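Local coordinates for uncharacterized protein 4E10_S0_1Z6NA_001 (T18) (Artificial gene, PDB 3LEF) that is a designed scaffold on a thioredoxin-like fold, built to present the 4E10 epitope of HIV so as to induce antibodies specific for it, at residues C69-A74 with G149-A154; L113-D118 with L124-E129. One frame throughout, in Å; residues are numbered along the deposited sequence. Where two conformers were deposited one is given.

Contact 1 of 2, residues C69-A74 with G149-A154; sequences CQINLA and GHLEHA
Leu151 reaches with CD2 onto Ile71 of helix 67-82. The methyl lies 3.6 Å from Ile71 CG2. It sits closer still, 3.4 Å, to the backbone carbonyl Ile71 O. One methyl therefore packs on both a side chain and the helix backbone. The two side chains meet at about a right angle, so they touch through single methyls and not along their lengths. Ile71 offers CG2 because this branch stands anti to the backbone N, while CG1 lies beside that nitrogen (chi1 -67°). Ile71 also touches Phe32 of helix 23-39 and Tyr145 and Leu146 of helix 139-146. Leu36 of helix 23-39 packs on Leu151.

The second point of contact is Ala154. Its CB points toward segment 69-74 and comes 3.5 Å from Asn72 OD1. The backbones are nearest at this pair, with Asn72 CA 5.9 Å from Ala154 CA. The small methyl allows this close approach. Asn72 OD1 is buried here against carbon and has no polar partner in the model. Its ND2 makes weak hydrogen bonds to Asp68 O and to the hydroxyl of Tyr145. Phe127 of strand 123-128 touches both Asn72 and Ala154.

The packed part is thus small, 174 Å² over both sides, and rests on four buried residues. The other side of 149-154 is looser. Gly149 is exposed, and His150, Glu152 and His153 are partly exposed. Both imidazoles turn off from helix 67-82.

The arrangement is plain helix-to-helix packing. It sets the start of helix 151-163 on helix 67-82, at whose start Cys69 belongs to a CxxC pattern resembling that of thioredoxins, in a thioredoxin-like fold.

Contact 2 of 2, residues L113-D118 with L124-E129; sequences LVLVLD and LGRFVE
A beta hairpin with a classic bulge joins 113-118 to 124-129. The strands run antiparallel, with 162° between their directions. Val114 and Phe127 form a hydrogen-bonded pair. Val114 N donates to Phe127 O at 3.0 Å, and Phe127 N returns a bond of equal length to Val114 O. Both are nearly straight, and each donor lies in the plane of its carbonyl. Further along, Val116 N bonds to Gly125 O at 2.9 Å. Val116 O instead takes the amide of Leu124, with Leu124 N at 2.8 Å. Two residues, Leu124 and Gly125, thus stand opposite the single Val116, the classic beta bulge. Gly125 has phi 159°, where a CB would press on the carbonyl O of Leu124.

The hairpin supplies two of the four strands of the thioredoxin-like sheet. Strand 113-117 also pairs with strand 56-61, through Leu113, Leu115 and Leu117. Strand 123-128 is one of the two edge strands within this chain.

Val114, Val116 and Phe127 share one face, covered by helices 67-82 and 151-163. Val114 CG2 meets the Phe127 ring obliquely, 3.8 Å from CD2. CG of Phe127 is anti to the backbone N (chi1 165°), which sends the ring out over this face, where Phe127 also touches Asp157. Val116 packs on Ile161 and Ile162.

Leu113, Leu115, Arg126 and Val128 lie on the other face. Leu113 and Val128 run side by side and meet at CD1 and CG2, 3.9 Å apart. Leu115 CD2 lies 3.7 Å from Arg126 CB, so only the base of the arginine takes part. The rest of the chain is extended from CG to NE and heads off from strand 113-117. Its NH1 is hydrogen-bonded to Leu104 O.

From the N terminus, the chain first reaches 69-74 on helix 67-82. It then passes through strand 86-91 and helix 93-99 to strand 113-117. Contact 2 closes a short loop at once, as the chain turns back into strand 123-128. Helices 132-135 and 139-146 follow before 149-154 returns to close the long loop of contact 1. The hairpin therefore falls wholly within that long loop; the two do not cross. Contact 1 ties two helices together, and contact 2 ties two strands. Their centres lie about 14 Å apart. They still touch: Ala154 CA lies 3.8 Å from Phe127 CE1, where the hairpin meets helix 151-163.

Contact 1 of 2, residues C69-A74 with G149-A154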
loop_
_atom_site.group_PDB
_atom_site.type_symbol
_atom_site.label_atom_id
_atom_site.label_comp_id
_atom_site.label_asym_id
_atom_site.label_seq_id
_atom_site.Cartn_x
_atom_site.Cartn_y
_atom_site.Cartn_z
ATOM N N CYS A 69 2.020 11.996 6.335
ATOM C CA CYS A 69 1.386 11.906 4.997
ATOM C C CYS A 69 0.070 12.632 4.990
ATOM O O CYS A 69 -0.223 13.380 4.077
ATOM C CB CYS A 69 1.131 10.454 4.596
ATOM S SG CYS A 69 2.602 9.484 4.132
ATOM N N GLN A 70 -0.743 12.386 6.005
ATOM C CA GLN A 70 -1.963 13.159 6.248
ATOM C C GLN A 70 -1.706 14.679 6.177
ATOM O O GLN A 70 -2.397 15.405 5.459
ATOM C CB GLN A 70 -2.526 12.802 7.630
ATOM C CG GLN A 70 -3.180 11.438 7.706
ATOM C CD GLN A 70 -3.460 10.996 9.132
ATOM O OE1 GLN A 70 -3.352 11.777 10.066
ATOM N NE2 GLN A 70 -3.838 9.740 9.297
ATOM N N ILE A 71 -0.722 15.154 6.943
ATOM C CA ILE A 71 -0.376 16.583 6.961
ATOM C C ILE A 71 0.086 17.091 5.597
ATOM O O ILE A 71 -0.587 17.915 4.977
ATOM C CB ILE A 71 0.717 16.882 7.994
ATOM C CG1 ILE A 71 0.185 16.661 9.417
ATOM C CG2 ILE A 71 1.230 18.341 7.883
ATOM C CD1 ILE A 71 1.260 16.359 10.390
ATOM N N ASN A 72 1.213 16.577 5.122
ATOM C CA ASN A 72 1.907 17.155 3.976
ATOM C C ASN A 72 1.236 16.899 2.634
ATOM O O ASN A 72 1.347 17.724 1.737
ATOM C CB ASN A 72 3.351 16.658 3.919
ATOM C CG ASN A 72 4.179 17.144 5.090
ATOM O OD1 ASN A 72 4.365 18.358 5.272
ATOM N ND2 ASN A 72 4.702 16.196 5.890
ATOM N N LEU A 73 0.548 15.770 2.486
ATOM C CA LEU A 73 -0.178 15.488 1.252
ATOM C C LEU A 73 -1.495 16.237 1.169
ATOM O O LEU A 73 -1.980 16.513 0.062
ATOM C CB LEU A 73 -0.405 13.976 1.076
ATOM C CG LEU A 73 0.895 13.150 1.015
ATOM C CD1 LEU A 73 0.613 11.662 0.802
ATOM C CD2 LEU A 73 1.798 13.697 -0.106
ATOM N N ALA A 74 -2.097 16.562 2.314
ATOM C CA ALA A 74 -3.281 17.427 2.282
ATOM C C ALA A 74 -2.876 18.774 1.685
ATOM O O ALA A 74 -3.585 19.345 0.866
ATOM C CB ALA A 74 -3.900 17.586 3.649
ATOM N N GLY A 149 0.619 23.736 11.449
ATOM C CA GLY A 149 1.069 25.127 11.340
ATOM C C GLY A 149 2.208 25.328 10.353
ATOM O O GLY A 149 2.779 26.419 10.274
ATOM N N HIS A 150 2.544 24.277 9.603
ATOM C CA HIS A 150 3.598 24.349 8.587
ATOM C C HIS A 150 3.143 23.805 7.248
ATOM O O HIS A 150 3.966 23.482 6.399
ATOM C CB HIS A 150 4.844 23.590 9.034
ATOM C CG HIS A 150 5.631 24.278 10.106
ATOM N ND1 HIS A 150 6.592 25.228 9.831
ATOM C CD2 HIS A 150 5.612 24.141 11.454
ATOM C CE1 HIS A 150 7.122 25.650 10.967
ATOM N NE2 HIS A 150 6.545 25.005 11.964
ATOM N N LEU A 151 1.833 23.727 7.047
ATOM C CA LEU A 151 1.264 23.185 5.816
ATOM C C LEU A 151 1.780 23.898 4.583
ATOM O O LEU A 151 1.992 23.293 3.528
ATOM C CB LEU A 151 -0.263 23.303 5.850
ATOM C CG LEU A 151 -0.968 22.389 6.850
ATOM C CD1 LEU A 151 -2.435 22.749 6.993
ATOM C CD2 LEU A 151 -0.819 20.950 6.408
ATOM N N GLU A 152 1.944 25.207 4.710
ATOM C CA GLU A 152 2.426 26.013 3.590
ATOM C C GLU A 152 3.895 25.711 3.279
ATOM O O GLU A 152 4.340 25.925 2.162
ATOM C CB GLU A 152 2.192 27.519 3.828
ATOM C CG GLU A 152 2.860 28.100 5.066
ATOM C CD GLU A 152 2.504 29.566 5.300
ATOM O OE1 GLU A 152 3.426 30.356 5.593
ATOM O OE2 GLU A 152 1.309 29.926 5.191
ATOM N N HIS A 153 4.643 25.179 4.248
ATOM C CA HIS A 153 6.050 24.855 3.997
ATOM C C HIS A 153 6.266 23.640 3.075
ATOM O O HIS A 153 7.261 23.597 2.355
ATOM C CB HIS A 153 6.825 24.714 5.304
ATOM C CG HIS A 153 6.997 26.010 6.036
ATOM N ND1 HIS A 153 6.124 26.435 7.016
ATOM C CD2 HIS A 153 7.929 26.986 5.914
ATOM C CE1 HIS A 153 6.513 27.614 7.468
ATOM N NE2 HIS A 153 7.606 27.971 6.817
ATOM N N ALA A 154 5.335 22.682 3.065
ATOM C CA ALA A 154 5.431 21.520 2.164
ATOM C C ALA A 154 5.302 21.968 0.721
ATOM O O ALA A 154 6.029 21.510 -0.161
ATOM C CB ALA A 154 4.353 20.506 2.485
#

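Contact 2 of 2, residues L113-D118 with L124-E129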
loop_
_atom_site.group_PDB
_atom_site.type_symbol
_atom_site.label_atom_id
_atom_site.label_comp_id
_atom_site.label_asym_id
_atom_site.label_seq_id
_atom_site.Cartn_x
_atom_site.Cartn_y
_atom_site.Cartn_z
ATOM N N LEU A 113 7.615 10.249 0.974
ATOM C CA LEU A 113 8.694 10.525 0.044
ATOM C C LEU A 113 8.037 11.087 -1.201
ATOM O O LEU A 113 7.248 10.421 -1.834
ATOM C CB LEU A 113 9.466 9.246 -0.279
ATOM C CG LEU A 113 10.470 9.307 -1.431
ATOM C CD1 LEU A 113 11.663 10.185 -1.076
ATOM C CD2 LEU A 113 10.902 7.880 -1.817
ATOM N N VAL A 114 8.361 12.328 -1.541
ATOM C CA VAL A 114 7.740 13.002 -2.652
ATOM C C VAL A 114 8.860 13.278 -3.635
ATOM O O VAL A 114 9.784 14.000 -3.315
ATOM C CB VAL A 114 7.096 14.324 -2.179
ATOM C CG1 VAL A 114 6.417 15.065 -3.341
ATOM C CG2 VAL A 114 6.111 14.064 -1.054
ATOM N N LEU A 115 8.808 12.662 -4.808
ATOM C CA LEU A 115 9.821 12.874 -5.825
ATOM C C LEU A 115 9.224 13.836 -6.816
ATOM O O LEU A 115 8.121 13.619 -7.306
ATOM C CB LEU A 115 10.211 11.567 -6.527
ATOM C CG LEU A 115 10.784 10.447 -5.644
ATOM C CD1 LEU A 115 11.115 9.215 -6.446
ATOM C CD2 LEU A 115 12.024 10.939 -4.894
ATOM N N VAL A 116 9.950 14.912 -7.092
ATOM C CA VAL A 116 9.498 15.939 -8.008
ATOM C C VAL A 116 10.132 15.660 -9.363
ATOM O O VAL A 116 11.356 15.594 -9.489
ATOM C CB VAL A 116 9.883 17.350 -7.504
ATOM C CG1 VAL A 116 9.230 18.419 -8.377
ATOM C CG2 VAL A 116 9.495 17.524 -6.025
ATOM N N LEU A 117 9.293 15.475 -10.375
ATOM C CA LEU A 117 9.761 15.130 -11.709
ATOM C C LEU A 117 9.189 16.149 -12.697
ATOM O O LEU A 117 8.169 16.786 -12.416
ATOM C CB LEU A 117 9.307 13.704 -12.093
ATOM C CG LEU A 117 9.488 12.532 -11.108
ATOM C CD1 LEU A 117 8.344 11.539 -11.223
ATOM C CD2 LEU A 117 10.814 11.819 -11.314
ATOM N N ASP A 118 9.848 16.309 -13.843
ATOM C CA ASP A 118 9.325 17.159 -14.906
ATOM C C ASP A 118 8.462 16.312 -15.857
ATOM O O ASP A 118 8.044 15.193 -15.503
ATOM C CB ASP A 118 10.460 17.881 -15.640
ATOM C CG ASP A 118 11.331 16.944 -16.439
ATOM O OD1 ASP A 118 11.048 15.735 -16.443
ATOM O OD2 ASP A 118 12.297 17.416 -17.077
ATOM N N LEU A 124 13.930 16.052 -10.433
ATOM C CA LEU A 124 14.404 17.386 -10.118
ATOM C C LEU A 124 14.867 17.509 -8.658
ATOM O O LEU A 124 15.695 18.362 -8.312
ATOM C CB LEU A 124 13.293 18.392 -10.405
ATOM C CG LEU A 124 12.651 18.365 -11.800
ATOM C CD1 LEU A 124 11.782 19.603 -11.997
ATOM C CD2 LEU A 124 13.697 18.267 -12.916
ATOM N N GLY A 125 14.330 16.659 -7.798
ATOM C CA GLY A 125 14.659 16.718 -6.380
ATOM C C GLY A 125 13.586 16.040 -5.568
ATOM O O GLY A 125 12.650 15.465 -6.120
ATOM N N ARG A 126 13.710 16.113 -4.249
ATOM C CA ARG A 126 12.771 15.417 -3.382
ATOM C C ARG A 126 12.515 16.110 -2.041
ATOM O O ARG A 126 13.327 16.896 -1.553
ATOM C CB ARG A 126 13.260 13.989 -3.151
ATOM C CG ARG A 126 14.517 13.914 -2.318
ATOM C CD ARG A 126 15.337 12.699 -2.687
ATOM N NE ARG A 126 16.153 12.257 -1.565
ATOM C CZ ARG A 126 17.120 11.352 -1.645
ATOM N NH1 ARG A 126 17.419 10.783 -2.807
ATOM N NH2 ARG A 126 17.804 11.033 -0.550
ATOM N N PHE A 127 11.351 15.790 -1.482
ATOM C CA PHE A 127 10.893 16.225 -0.164
ATOM C C PHE A 127 10.782 14.927 0.624
ATOM O O PHE A 127 10.266 13.943 0.130
ATOM C CB PHE A 127 9.541 16.946 -0.338
ATOM C CG PHE A 127 8.745 17.143 0.926
ATOM C CD1 PHE A 127 8.624 18.393 1.486
ATOM C CD2 PHE A 127 8.050 16.106 1.499
ATOM C CE1 PHE A 127 7.862 18.587 2.628
ATOM C CE2 PHE A 127 7.294 16.288 2.630
ATOM C CZ PHE A 127 7.195 17.526 3.192
ATOM N N VAL A 128 11.294 14.890 1.835
ATOM C CA VAL A 128 11.318 13.647 2.581
ATOM C C VAL A 128 10.776 13.843 3.986
ATOM O O VAL A 128 11.359 14.556 4.798
ATOM C CB VAL A 128 12.735 13.077 2.653
ATOM C CG1 VAL A 128 12.732 11.757 3.424
ATOM C CG2 VAL A 128 13.295 12.889 1.248
ATOM N N GLU A 129 9.622 13.232 4.225
ATOM C CA GLU A 129 8.993 13.139 5.534
ATOM C C GLU A 129 8.399 14.464 5.994
ATOM O O GLU A 129 7.193 14.543 6.234
ATOM C CB GLU A 129 9.962 12.556 6.570
ATOM C CG GLU A 129 9.263 11.912 7.768
ATOM C CD GLU A 129 10.222 11.285 8.776
ATOM O OE1 GLU A 129 11.395 11.712 8.846
ATOM O OE2 GLU A 129 9.799 10.362 9.513
#